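Local coordinates for HRDC domain-containing protein (Bifidobacterium adolescentis ATCC 15703, PDB 3CYM) that is uncharacterised but probably binds nucleic acid and acts as a 3'-5' exonuclease of the ribonuclease D type, at residues 45-50 / 102-107; 50-55 / 155-160; 228-233 / 269-274; 238-243 / 262-267. All blocks are in the same frame, centred on the assembly; numbering follows the deposited sequence. Where two conformers were deposited one is given.

The four contacts fall into two groups, one at and beside the metal site of the exonuclease domain and one in the HRDC region. Contact 1 holds Glu46, a ligand of a bound sodium ion; contact 2 shares Gly50 with it, their centres about 11 Å apart, and its Phe51 side chain is about 14 Å from a bound sodium. The two touch where CB of Ala48 lies 3.2 Å from OD1 of Asp155. Contacts 3 and 4 both join helix 231-250 to helix 261-270; the segments of contact 4 fall between those of contact 3 in sequence, and CD of Pro272 lies 3.5 Å from O of Val267. Contact 2 comes nearest to this second group, its closest atoms about 6 Å from contact 4.

Contact 1: 45-50 / 102-107; sequences AERASG and LQDLPG. With NA (sodium ion), chain B.
Arg47 reaches from strand 40-47 to Asp104 on a helix running nearly perpendicular to it, the two axes 85° apart. Its side chain starts with CG between the backbone N and the carbonyl carbon (chi1 55°) and bends again at chi3, which brings the guanidinium across to the helix. NH1 of Arg47 points straight at OD1 of Asp104 in a salt bridge, modelled at an unusually short distance whose exact value should not be leaned on. The carboxylate carbon lies at the guanidinium edge, in its plane; the planes of the two groups are 42° apart, and NH1 meets one oxygen, OD1. Over one guanidinium face sits the carbonyl O of Gln103, 3.5 Å from NH1 of Arg47. A water takes a weak bond from NH1 and donates to Asp104 O. Ala45 packs its CB 3.9 Å from OD1 of Asp104.

Between Ala45 and Arg47, Glu46 turns away, and its OE2 binds sodium at 2.7 Å, with Asp44 and Asp172 completing the protein ligands, in keeping with a DEDD-type exonuclease centre. The Asp104 side chain lies about 3 Å from another bound sodium. Strand 40-47 pairs with strand 57-65, and Leu105 of helix 101-111 packs against strand 95-98 and helix 193-207.

Contact 2: 50-55 / 155-160; sequences GFRYGH and DWSYRP
An Asx turn inside a type I beta turn, Asp155 to Tyr158, presents Asp155 and Ser157 to Phe51 and Arg52 of the loop 50-55. Phe51 meets Asp155 face on: CB of Asp155 stands over the ring centre, 3.6 Å from the centroid and 8° off the ring normal, a clear CH-pi contact. The carboxylate runs nearly parallel to the ring (8°), offset toward the CB, CG and CD1 side of Phe51, and CG of Asp155 is 3.7 Å from CG of Phe51. With CG anti to the backbone N (chi1 -179°), the acid is laid along the ring while OD1 turns back to its own chain. There OD1 of Asp155 takes the backbone N of Ser157 at 3.1 Å and the hydroxyl OG of Ser157 at 2.5 Å, both from one face of its plane; the hydroxyl comes on the syn side. The other oxygen, OD2, forms a salt bridge with Arg302. The main-chain bond from Tyr158 N to Asp155 O closes the beta turn.

Both loops belong to the exonuclease domain, one joining strand 40-47 to strand 57-65 and the other leading into helix 163-174. A leucine in place of Asp155 would probably leave the turn without its side-chain acceptor, the Ser157 hydroxyl less fixed and Arg302 without this acidic partner. Ser157 lays its CB over one face of the Arg52 guanidinium, offset toward the rim, with OG of Ser157 3.1 Å from NE of Arg52. That NE bonds to the hydroxyl of Tyr303, while NH2 of Arg52 forms a salt bridge with Asp252. Phe300 also stacks with Phe51.

Contact 3: 228-233 / 269-274; sequences MRDRQA and KRKPHN
Asp230, the N-cap of helix 231-250, sends its carboxylate toward Lys271, which arrives from the opposite direction. OD2 of Asp230 accepts from NZ of Lys271 at 2.7 Å, a salt bridge made on the syn side of the carboxylate and 24° out of its plane. The other oxygen, OD1 of Asp230, faces the start of the helix and takes two weak bonds, from Gln232 N at 3.3 Å and from Ala233 N at 3.4 Å. One acid thus divides its oxygens between a helix end and a lysine. A leucine at Asp230 would probably leave the first turn without its side-chain cap and the Lys271 ammonium without its acidic mate.

Next along the helix, Gln232 crosses the lysine chain obliquely, and its NE2 lies 3.6 Å from CE of Lys271, a contact with the aliphatic part and not with the charge. Lys271 itself is the first residue beyond helix 261-270 to leave helical angles, with a positive phi of 46°; the salt bridge thus ties the start of helix 231-250 to the exit of helix 261-270 in the HRDC region. Its chain runs extended as far as CE and bends at chi4 (57°), turning NZ toward the acid and also to the carbonyl O of Ala268. Ala233 closes the segment, its CB 4.1 Å from NZ of Lys271 and its backbone N 4.0 Å from CE of Lys271. Leu323 of helix 312-323 touches both Gln232 and Lys271.

Contact 4: 238-243 / 262-267; sequences RALWTR and SSIIEV
Leu240 carries the apolar part of this contact, pushing one methyl between Ile264 and Val267, residues one turn apart on the facing helix. CD1 of Leu240 lies 3.5 Å from CG2 of Val267, tighter than usual for two carbons, and 4.0 Å from CG2 of Ile264. The same methyl also reaches the main chain, CD1 of Leu240 being 3.9 Å from CA of Ile264, while nearer the backbone CB of Leu240 is 4.1 Å from CG1 of Ile264. In Val267 a chi1 of -63° puts CG1 anti to the carbonyl carbon and CG2, the branch that meets Leu240, between the backbone N and the carbonyl carbon. The Leu240 and Ile264 CA atoms are 6.7 Å apart, so the two backbones come close at this pair.

No hydrogen bond crosses between the segments; those within each include a forked pair on the first helix. Arg238 O accepts both Thr242 N and, at 2.7 Å, Thr242 OG1, the two donors coming from opposite faces of the carbonyl plane. On the other helix Val267 N bonds to Ser263 O in the ordinary helical pattern.

Around this core of the HRDC region, Trp315 of helix 312-323 touches Leu240, and Val237 and Arg244 of helix 231-250 touch Ile264. With no polar bond across, the contact rests on close packing of one leucine methyl against two buried, branched residues.

Contact 1: 45-50 / 102-107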
loop_
_atom_site.group_PDB
_atom_site.type_symbol
_atom_site.label_atom_id
_atom_site.label_comp_id
_atom_site.label_asym_id
_atom_site.label_seq_id
_atom_site.Cartn_x
_atom_site.Cartn_y
_atom_site.Cartn_z
ATOM N N ALA A 45 -0.325 -11.795 -0.494
ATOM C CA ALA A 45 1.121 -11.752 -0.308
ATOM C C ALA A 45 1.477 -11.154 1.036
ATOM O O ALA A 45 0.788 -10.264 1.537
ATOM C CB ALA A 45 1.785 -10.962 -1.417
ATOM N N GLU A 46 2.572 -11.637 1.609
ATOM C CA GLU A 46 3.094 -11.071 2.842
ATOM C C GLU A 46 4.426 -10.376 2.607
ATOM O O GLU A 46 5.239 -10.825 1.801
ATOM C CB GLU A 46 3.250 -12.144 3.918
ATOM C CG GLU A 46 1.966 -12.912 4.275
ATOM C CD GLU A 46 0.783 -12.013 4.609
ATOM O OE1 GLU A 46 0.939 -11.059 5.394
ATOM O OE2 GLU A 46 -0.329 -12.256 4.089
ATOM N N ARG A 47 4.642 -9.280 3.325
ATOM C CA ARG A 47 5.905 -8.559 3.253
ATOM C C ARG A 47 6.439 -8.194 4.637
ATOM O O ARG A 47 5.687 -8.069 5.601
ATOM C CB ARG A 47 5.800 -7.339 2.337
ATOM C CG ARG A 47 4.696 -6.372 2.670
ATOM C CD ARG A 47 4.360 -5.514 1.453
ATOM N NE ARG A 47 3.797 -6.327 0.381
ATOM C CZ ARG A 47 2.497 -6.550 0.200
ATOM N NH1 ARG A 47 2.100 -7.315 -0.802
ATOM N NH2 ARG A 47 1.592 -6.009 1.004
ATOM N N ALA A 48 7.749 -8.028 4.728
ATOM C CA ALA A 48 8.387 -7.779 6.009
ATOM C C ALA A 48 8.578 -6.279 6.237
ATOM O O ALA A 48 9.690 -5.829 6.521
ATOM C CB ALA A 48 9.706 -8.521 6.071
ATOM N N SER A 49 7.482 -5.522 6.094
ATOM C CA SER A 49 7.472 -4.068 6.274
ATOM C C SER A 49 7.822 -3.704 7.709
ATOM O O SER A 49 7.384 -4.375 8.645
ATOM C CB SER A 49 6.097 -3.494 5.924
ATOM O OG SER A 49 5.104 -3.983 6.811
ATOM N N GLY A 50 8.611 -2.648 7.878
ATOM C CA GLY A 50 9.090 -2.264 9.198
ATOM C C GLY A 50 10.390 -2.968 9.542
ATOM O O GLY A 50 11.151 -2.484 10.384
ATOM N N LEU A 102 -4.366 -2.983 -4.888
ATOM C CA LEU A 102 -3.278 -2.031 -5.096
ATOM C C LEU A 102 -2.051 -2.338 -4.227
ATOM O O LEU A 102 -0.937 -1.907 -4.540
ATOM C CB LEU A 102 -3.771 -0.596 -4.877
ATOM C CG LEU A 102 -4.283 0.213 -6.083
ATOM C CD1 LEU A 102 -4.732 -0.625 -7.296
ATOM C CD2 LEU A 102 -5.385 1.199 -5.656
ATOM N N GLN A 103 -2.264 -3.089 -3.148
ATOM C CA GLN A 103 -1.186 -3.525 -2.264
ATOM C C GLN A 103 -0.315 -4.652 -2.834
ATOM O O GLN A 103 0.907 -4.593 -2.725
ATOM C CB GLN A 103 -1.745 -3.927 -0.897
ATOM C CG GLN A 103 -1.384 -2.983 0.260
ATOM C CD GLN A 103 -1.623 -1.505 -0.041
ATOM O OE1 GLN A 103 -0.687 -0.704 -0.024
ATOM N NE2 GLN A 103 -2.874 -1.138 -0.314
ATOM N N ASP A 104 -0.938 -5.672 -3.429
ATOM C CA ASP A 104 -0.198 -6.861 -3.874
ATOM C C ASP A 104 0.119 -6.944 -5.363
ATOM O O ASP A 104 0.987 -7.722 -5.762
ATOM C CB ASP A 104 -0.909 -8.149 -3.456
ATOM C CG ASP A 104 -1.150 -8.228 -1.969
ATOM O OD1 ASP A 104 -0.319 -7.732 -1.177
ATOM O OD2 ASP A 104 -2.196 -8.789 -1.583
ATOM N N LEU A 105 -0.579 -6.170 -6.183
ATOM C CA LEU A 105 -0.322 -6.194 -7.624
ATOM C C LEU A 105 1.079 -5.724 -8.056
ATOM O O LEU A 105 1.637 -6.304 -8.991
ATOM C CB LEU A 105 -1.428 -5.479 -8.416
ATOM C CG LEU A 105 -2.800 -6.165 -8.559
ATOM C CD1 LEU A 105 -3.826 -5.169 -9.060
ATOM C CD2 LEU A 105 -2.784 -7.394 -9.456
ATOM N N PRO A 106 1.656 -4.683 -7.399
ATOM C CA PRO A 106 3.023 -4.332 -7.812
ATOM C C PRO A 106 4.056 -5.436 -7.581
ATOM O O PRO A 106 4.922 -5.658 -8.437
ATOM C CB PRO A 106 3.346 -3.109 -6.947
ATOM C CG PRO A 106 2.030 -2.546 -6.575
ATOM C CD PRO A 106 1.164 -3.746 -6.370
ATOM N N GLY A 107 3.934 -6.134 -6.451
ATOM C CA GLY A 107 4.826 -7.236 -6.098
ATOM C C GLY A 107 4.655 -8.453 -6.984
ATOM O O GLY A 107 5.642 -9.084 -7.348
HETATM NA NA NA B . -2.474 -10.680 4.287
HETATM O O HOH W 1 -0.956 -9.232 3.205
HETATM O O HOH W 2 -1.481 -9.662 6.320
HETATM O O HOH W 3 2.715 -8.493 -3.763
HETATM O O HOH W 4 -3.824 -9.115 3.149
#

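Contact 2: 50-55 / 155-160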
loop_
_atom_site.group_PDB
_atom_site.type_symbol
_atom_site.label_atom_id
_atom_site.label_comp_id
_atom_site.label_asym_id
_atom_site.label_seq_id
_atom_site.Cartn_x
_atom_site.Cartn_y
_atom_site.Cartn_z
ATOM N N GLY A 50 8.611 -2.648 7.878
ATOM C CA GLY A 50 9.090 -2.264 9.198
ATOM C C GLY A 50 10.390 -2.968 9.542
ATOM O O GLY A 50 11.151 -2.484 10.384
ATOM N N PHE A 51 10.654 -4.095 8.873
ATOM C CA PHE A 51 11.854 -4.907 9.113
ATOM C C PHE A 51 12.863 -4.849 7.965
ATOM O O PHE A 51 13.985 -4.356 8.136
ATOM C CB PHE A 51 11.474 -6.361 9.401
ATOM C CG PHE A 51 10.639 -6.536 10.633
ATOM C CD1 PHE A 51 11.244 -6.728 11.873
ATOM C CD2 PHE A 51 9.245 -6.525 10.553
ATOM C CE1 PHE A 51 10.478 -6.892 13.022
ATOM C CE2 PHE A 51 8.467 -6.689 11.695
ATOM C CZ PHE A 51 9.083 -6.872 12.937
ATOM N N ARG A 52 12.471 -5.372 6.808
ATOM C CA ARG A 52 13.307 -5.329 5.603
ATOM C C ARG A 52 13.170 -3.980 4.901
ATOM O O ARG A 52 12.407 -3.123 5.354
ATOM C CB ARG A 52 12.949 -6.478 4.648
ATOM C CG ARG A 52 13.286 -7.873 5.179
ATOM C CD ARG A 52 14.730 -7.958 5.618
ATOM N NE ARG A 52 15.035 -9.208 6.301
ATOM C CZ ARG A 52 15.776 -10.184 5.790
ATOM N NH1 ARG A 52 15.989 -11.286 6.493
ATOM N NH2 ARG A 52 16.304 -10.065 4.580
ATOM N N TYR A 53 13.894 -3.803 3.793
ATOM C CA TYR A 53 13.959 -2.517 3.101
ATOM C C TYR A 53 12.619 -1.974 2.600
ATOM O O TYR A 53 12.114 -0.979 3.130
ATOM C CB TYR A 53 14.981 -2.545 1.957
ATOM C CG TYR A 53 14.991 -1.275 1.125
ATOM C CD1 TYR A 53 15.436 -0.067 1.665
ATOM C CD2 TYR A 53 14.541 -1.277 -0.199
ATOM C CE1 TYR A 53 15.447 1.095 0.911
ATOM C CE2 TYR A 53 14.539 -0.116 -0.959
ATOM C CZ TYR A 53 14.998 1.064 -0.399
ATOM O OH TYR A 53 15.007 2.217 -1.147
ATOM N N GLY A 54 12.048 -2.624 1.592
ATOM C CA GLY A 54 10.863 -2.092 0.929
ATOM C C GLY A 54 9.670 -3.016 1.002
ATOM O O GLY A 54 9.293 -3.485 2.080
ATOM N N HIS A 55 9.081 -3.280 -0.158
ATOM C CA HIS A 55 7.847 -4.048 -0.232
ATOM C C HIS A 55 8.022 -5.287 -1.103
ATOM O O HIS A 55 7.172 -5.612 -1.933
ATOM C CB HIS A 55 6.698 -3.152 -0.712
ATOM C CG HIS A 55 6.598 -1.866 0.048
ATOM N ND1 HIS A 55 6.065 -1.791 1.317
ATOM C CD2 HIS A 55 7.008 -0.612 -0.262
ATOM C CE1 HIS A 55 6.130 -0.545 1.747
ATOM N NE2 HIS A 55 6.696 0.191 0.808
ATOM N N ASP A 155 7.537 -10.327 10.955
ATOM C CA ASP A 155 8.660 -10.242 10.042
ATOM C C ASP A 155 8.614 -11.456 9.136
ATOM O O ASP A 155 9.138 -12.509 9.488
ATOM C CB ASP A 155 10.000 -10.180 10.786
ATOM C CG ASP A 155 11.189 -10.056 9.835
ATOM O OD1 ASP A 155 10.996 -10.047 8.603
ATOM O OD2 ASP A 155 12.330 -9.983 10.309
ATOM N N TRP A 156 8.015 -11.299 7.955
ATOM C CA TRP A 156 7.802 -12.436 7.046
ATOM C C TRP A 156 9.062 -13.009 6.416
ATOM O O TRP A 156 8.998 -14.041 5.743
ATOM C CB TRP A 156 6.746 -12.106 5.993
ATOM C CG TRP A 156 5.410 -11.977 6.625
ATOM C CD1 TRP A 156 4.797 -10.822 7.028
ATOM C CD2 TRP A 156 4.539 -13.050 6.995
ATOM N NE1 TRP A 156 3.574 -11.110 7.597
ATOM C CE2 TRP A 156 3.394 -12.472 7.595
ATOM C CE3 TRP A 156 4.601 -14.447 6.858
ATOM C CZ2 TRP A 156 2.318 -13.243 8.059
ATOM C CZ3 TRP A 156 3.524 -15.215 7.326
ATOM C CH2 TRP A 156 2.404 -14.607 7.917
ATOM N N SER A 157 10.202 -12.366 6.672
ATOM C CA SER A 157 11.511 -12.877 6.239
ATOM C C SER A 157 12.085 -13.954 7.158
ATOM O O SER A 157 13.135 -14.523 6.859
ATOM C CB SER A 157 12.517 -11.734 6.109
ATOM O OG SER A 157 12.889 -11.234 7.377
ATOM N N TYR A 158 11.406 -14.220 8.275
ATOM C CA TYR A 158 11.833 -15.237 9.236
ATOM C C TYR A 158 11.744 -16.633 8.605
ATOM O O TYR A 158 10.694 -17.024 8.118
ATOM C CB TYR A 158 10.958 -15.165 10.497
ATOM C CG TYR A 158 11.559 -15.801 11.739
ATOM C CD1 TYR A 158 11.453 -17.178 11.970
ATOM C CD2 TYR A 158 12.226 -15.023 12.693
ATOM C CE1 TYR A 158 12.009 -17.767 13.110
ATOM C CE2 TYR A 158 12.787 -15.607 13.842
ATOM C CZ TYR A 158 12.672 -16.979 14.038
ATOM O OH TYR A 158 13.211 -17.571 15.164
ATOM N N ARG A 159 12.859 -17.361 8.586
ATOM C CA ARG A 159 12.869 -18.759 8.126
ATOM C C ARG A 159 13.423 -19.677 9.221
ATOM O O ARG A 159 14.365 -19.309 9.904
ATOM C CB ARG A 159 13.668 -18.938 6.828
ATOM C CG ARG A 159 13.162 -18.159 5.622
ATOM C CD ARG A 159 11.880 -18.746 5.056
ATOM N NE ARG A 159 11.435 -18.016 3.871
ATOM C CZ ARG A 159 10.653 -16.939 3.881
ATOM N NH1 ARG A 159 10.203 -16.428 5.025
ATOM N NH2 ARG A 159 10.319 -16.367 2.733
ATOM N N PRO A 160 12.816 -20.864 9.420
ATOM C CA PRO A 160 11.598 -21.354 8.766
ATOM C C PRO A 160 10.360 -20.633 9.298
ATOM O O PRO A 160 10.361 -20.161 10.436
ATOM C CB PRO A 160 11.567 -22.834 9.143
ATOM C CG PRO A 160 12.325 -22.916 10.416
ATOM C CD PRO A 160 13.355 -21.835 10.390
#

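Contact 3: 228-233 / 269-274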
loop_
_atom_site.group_PDB
_atom_site.type_symbol
_atom_site.label_atom_id
_atom_site.label_comp_id
_atom_site.label_asym_id
_atom_site.label_seq_id
_atom_site.Cartn_x
_atom_site.Cartn_y
_atom_site.Cartn_z
ATOM N N MET A 228 12.288 23.528 7.962
ATOM C CA MET A 228 11.941 24.054 6.625
ATOM C C MET A 228 12.328 25.505 6.306
ATOM O O MET A 228 12.433 25.867 5.139
ATOM C CB MET A 228 10.454 23.836 6.340
ATOM C CG MET A 228 10.170 22.641 5.440
ATOM S SD MET A 228 8.494 21.991 5.623
ATOM C CE MET A 228 7.480 23.424 5.230
ATOM N N ARG A 229 12.551 26.325 7.328
ATOM C CA ARG A 229 13.057 27.691 7.134
ATOM C C ARG A 229 14.549 27.711 6.783
ATOM O O ARG A 229 15.058 28.690 6.238
ATOM C CB ARG A 229 12.805 28.532 8.392
ATOM C CG ARG A 229 13.549 28.041 9.652
ATOM C CD ARG A 229 12.618 27.980 10.849
ATOM N NE ARG A 229 11.591 26.955 10.668
ATOM C CZ ARG A 229 10.303 27.111 10.971
ATOM N NH1 ARG A 229 9.453 26.116 10.761
ATOM N NH2 ARG A 229 9.859 28.261 11.470
ATOM N N ASP A 230 15.234 26.618 7.099
ATOM C CA ASP A 230 16.683 26.536 7.034
ATOM C C ASP A 230 17.078 25.599 5.894
ATOM O O ASP A 230 16.999 24.373 6.023
ATOM C CB ASP A 230 17.204 26.040 8.392
ATOM C CG ASP A 230 18.720 26.085 8.515
ATOM O OD1 ASP A 230 19.422 26.400 7.528
ATOM O OD2 ASP A 230 19.211 25.786 9.628
ATOM N N ARG A 231 17.507 26.190 4.784
ATOM C CA ARG A 231 17.829 25.428 3.574
ATOM C C ARG A 231 19.126 24.621 3.684
ATOM O O ARG A 231 19.270 23.603 3.007
ATOM C CB ARG A 231 17.840 26.334 2.337
ATOM C CG ARG A 231 16.616 27.249 2.256
ATOM C CD ARG A 231 16.244 27.664 0.836
ATOM N NE ARG A 231 17.357 28.266 0.108
ATOM C CZ ARG A 231 17.764 27.884 -1.100
ATOM N NH1 ARG A 231 17.145 26.900 -1.739
ATOM N NH2 ARG A 231 18.790 28.498 -1.676
ATOM N N GLN A 232 20.054 25.064 4.537
ATOM C CA GLN A 232 21.265 24.286 4.832
ATOM C C GLN A 232 20.941 23.043 5.662
ATOM O O GLN A 232 21.551 21.994 5.474
ATOM C CB GLN A 232 22.343 25.125 5.529
ATOM C CG GLN A 232 23.729 24.458 5.510
ATOM C CD GLN A 232 24.833 25.304 6.111
ATOM O OE1 GLN A 232 25.996 25.164 5.732
ATOM N NE2 GLN A 232 24.483 26.183 7.049
ATOM N N ALA A 233 19.978 23.174 6.571
ATOM C CA ALA A 233 19.458 22.033 7.323
ATOM C C ALA A 233 18.758 21.066 6.382
ATOM O O ALA A 233 18.893 19.856 6.516
ATOM C CB ALA A 233 18.506 22.496 8.405
ATOM N N LYS A 269 19.623 20.594 12.596
ATOM C CA LYS A 269 19.526 21.756 13.476
ATOM C C LYS A 269 20.903 22.180 13.979
ATOM O O LYS A 269 21.304 23.329 13.820
ATOM C CB LYS A 269 18.641 21.425 14.676
ATOM C CG LYS A 269 17.150 21.548 14.437
ATOM C CD LYS A 269 16.431 20.904 15.613
ATOM C CE LYS A 269 15.019 21.424 15.778
ATOM N NZ LYS A 269 14.204 21.099 14.582
ATOM N N ARG A 270 21.636 21.224 14.543
ATOM C CA ARG A 270 22.872 21.509 15.258
ATOM C C ARG A 270 24.084 21.740 14.363
ATOM O O ARG A 270 25.000 22.466 14.748
ATOM C CB ARG A 270 23.175 20.387 16.244
ATOM C CG ARG A 270 22.276 20.358 17.455
ATOM C CD ARG A 270 23.149 20.254 18.690
ATOM N NE ARG A 270 22.615 19.345 19.691
ATOM C CZ ARG A 270 23.337 18.804 20.668
ATOM N NH1 ARG A 270 24.631 19.065 20.776
ATOM N NH2 ARG A 270 22.761 17.988 21.536
ATOM N N LYS A 271 24.080 21.116 13.183
ATOM C CA LYS A 271 25.195 21.174 12.220
ATOM C C LYS A 271 26.600 20.962 12.833
ATOM O O LYS A 271 27.388 21.911 12.912
ATOM C CB LYS A 271 25.155 22.484 11.423
ATOM C CG LYS A 271 23.766 22.901 10.963
ATOM C CD LYS A 271 23.828 24.155 10.122
ATOM C CE LYS A 271 22.508 24.423 9.439
ATOM N NZ LYS A 271 21.413 24.524 10.429
ATOM N N PRO A 272 26.913 19.721 13.267
ATOM C CA PRO A 272 28.258 19.436 13.769
ATOM C C PRO A 272 29.336 19.599 12.682
ATOM O O PRO A 272 29.221 19.031 11.599
ATOM C CB PRO A 272 28.156 17.977 14.229
ATOM C CG PRO A 272 27.032 17.398 13.426
ATOM C CD PRO A 272 26.052 18.521 13.293
ATOM N N HIS A 273 30.357 20.397 12.968
ATOM C CA HIS A 273 31.390 20.721 11.983
ATOM C C HIS A 273 32.613 19.823 12.130
ATOM O O HIS A 273 33.457 19.755 11.229
ATOM C CB HIS A 273 31.813 22.191 12.106
ATOM C CG HIS A 273 30.694 23.158 11.889
ATOM N ND1 HIS A 273 30.033 23.776 12.930
ATOM C CD2 HIS A 273 30.111 23.606 10.752
ATOM C CE1 HIS A 273 29.094 24.570 12.441
ATOM N NE2 HIS A 273 29.118 24.482 11.122
ATOM N N ASN A 274 32.711 19.151 13.274
ATOM C CA ASN A 274 33.814 18.240 13.537
ATOM C C ASN A 274 33.386 16.976 14.279
ATOM O O ASN A 274 32.206 16.791 14.563
ATOM C CB ASN A 274 34.951 18.967 14.268
ATOM C CG ASN A 274 34.511 19.620 15.557
ATOM O OD1 ASN A 274 34.063 18.958 16.493
ATOM N ND2 ASN A 274 34.674 20.932 15.627
#

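Contact 4: 238-243 / 262-267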
loop_
_atom_site.group_PDB
_atom_site.type_symbol
_atom_site.label_atom_id
_atom_site.label_comp_id
_atom_site.label_asym_id
_atom_site.label_seq_id
_atom_site.Cartn_x
_atom_site.Cartn_y
_atom_site.Cartn_z
ATOM N N ARG A 238 18.368 16.097 3.257
ATOM C CA ARG A 238 18.476 15.477 1.940
ATOM C C ARG A 238 19.629 14.487 1.849
ATOM O O ARG A 238 19.437 13.359 1.397
ATOM C CB ARG A 238 18.640 16.537 0.845
ATOM C CG ARG A 238 18.541 15.969 -0.558
ATOM C CD ARG A 238 18.574 17.051 -1.619
ATOM N NE ARG A 238 19.746 17.921 -1.503
ATOM C CZ ARG A 238 20.066 18.869 -2.382
ATOM N NH1 ARG A 238 21.146 19.617 -2.190
ATOM N NH2 ARG A 238 19.311 19.071 -3.458
ATOM N N ALA A 239 20.813 14.914 2.290
ATOM C CA ALA A 239 22.035 14.113 2.183
ATOM C C ALA A 239 21.984 12.868 3.073
ATOM O O ALA A 239 22.375 11.780 2.644
ATOM C CB ALA A 239 23.251 14.966 2.514
ATOM N N LEU A 240 21.489 13.039 4.300
ATOM C CA LEU A 240 21.304 11.936 5.251
ATOM C C LEU A 240 20.251 10.919 4.820
ATOM O O LEU A 240 20.500 9.713 4.898
ATOM C CB LEU A 240 20.962 12.470 6.643
ATOM C CG LEU A 240 22.107 13.051 7.481
ATOM C CD1 LEU A 240 21.510 13.663 8.710
ATOM C CD2 LEU A 240 23.134 11.994 7.872
ATOM N N TRP A 241 19.084 11.400 4.379
ATOM C CA TRP A 241 18.035 10.535 3.845
ATOM C C TRP A 241 18.544 9.672 2.698
ATOM O O TRP A 241 18.222 8.480 2.629
ATOM C CB TRP A 241 16.823 11.341 3.356
ATOM C CG TRP A 241 15.649 10.466 2.978
ATOM C CD1 TRP A 241 14.585 10.131 3.781
ATOM C CD2 TRP A 241 15.422 9.804 1.716
ATOM N NE1 TRP A 241 13.721 9.308 3.101
ATOM C CE2 TRP A 241 14.206 9.089 1.835
ATOM C CE3 TRP A 241 16.126 9.749 0.496
ATOM C CZ2 TRP A 241 13.674 8.326 0.778
ATOM C CZ3 TRP A 241 15.606 8.979 -0.556
ATOM C CH2 TRP A 241 14.388 8.282 -0.403
ATOM N N THR A 242 19.301 10.293 1.792
ATOM C CA THR A 242 19.794 9.637 0.585
ATOM C C THR A 242 20.765 8.512 0.914
ATOM O O THR A 242 20.597 7.386 0.424
ATOM C CB THR A 242 20.467 10.649 -0.368
ATOM O OG1 THR A 242 19.531 11.682 -0.695
ATOM C CG2 THR A 242 20.947 9.973 -1.656
ATOM N N ARG A 243 21.767 8.812 1.740
ATOM C CA ARG A 243 22.749 7.801 2.122
ATOM C C ARG A 243 22.114 6.676 2.945
ATOM O O ARG A 243 22.415 5.508 2.720
ATOM C CB ARG A 243 23.951 8.423 2.829
ATOM C CG ARG A 243 25.103 7.450 3.108
ATOM C CD ARG A 243 25.536 6.623 1.890
ATOM N NE ARG A 243 26.674 5.761 2.220
ATOM C CZ ARG A 243 27.033 4.658 1.564
ATOM N NH1 ARG A 243 26.335 4.208 0.524
ATOM N NH2 ARG A 243 28.095 3.979 1.977
ATOM N N SER A 262 14.523 11.529 14.092
ATOM C CA SER A 262 14.934 12.432 15.176
ATOM C C SER A 262 16.400 12.806 15.080
ATOM O O SER A 262 16.725 13.977 15.230
ATOM C CB SER A 262 14.690 11.808 16.554
ATOM O OG SER A 262 13.363 11.342 16.685
ATOM N N SER A 263 17.266 11.813 14.843
ATOM C CA SER A 263 18.714 12.035 14.676
ATOM C C SER A 263 19.015 12.939 13.501
ATOM O O SER A 263 19.787 13.876 13.649
ATOM C CB SER A 263 19.488 10.728 14.484
ATOM O OG SER A 263 19.475 9.950 15.668
ATOM N N ILE A 264 18.402 12.636 12.352
ATOM C CA ILE A 264 18.494 13.446 11.128
ATOM C C ILE A 264 18.130 14.920 11.374
ATOM O O ILE A 264 18.926 15.812 11.073
ATOM C CB ILE A 264 17.622 12.855 9.972
ATOM C CG1 ILE A 264 18.194 11.520 9.491
ATOM C CG2 ILE A 264 17.524 13.822 8.790
ATOM C CD1 ILE A 264 17.294 10.761 8.547
ATOM N N ILE A 265 16.945 15.159 11.939
ATOM C CA ILE A 265 16.488 16.517 12.279
ATOM C C ILE A 265 17.420 17.178 13.305
ATOM O O ILE A 265 17.791 18.341 13.153
ATOM C CB ILE A 265 14.999 16.514 12.760
ATOM C CG1 ILE A 265 14.059 15.991 11.656
ATOM C CG2 ILE A 265 14.548 17.893 13.247
ATOM C CD1 ILE A 265 14.054 16.800 10.373
ATOM N N GLU A 266 17.827 16.418 14.315
ATOM C CA GLU A 266 18.736 16.901 15.352
ATOM C C GLU A 266 20.053 17.441 14.792
ATOM O O GLU A 266 20.472 18.550 15.141
ATOM C CB GLU A 266 19.039 15.779 16.337
ATOM C CG GLU A 266 18.849 16.162 17.775
ATOM C CD GLU A 266 19.394 15.121 18.735
ATOM O OE1 GLU A 266 20.227 15.493 19.587
ATOM O OE2 GLU A 266 18.993 13.936 18.638
ATOM N N VAL A 267 20.689 16.668 13.910
ATOM C CA VAL A 267 21.983 17.066 13.346
ATOM C C VAL A 267 21.841 18.149 12.271
ATOM O O VAL A 267 22.781 18.900 12.014
ATOM C CB VAL A 267 22.826 15.857 12.835
ATOM C CG1 VAL A 267 23.168 14.927 13.965
ATOM C CG2 VAL A 267 22.093 15.100 11.799
#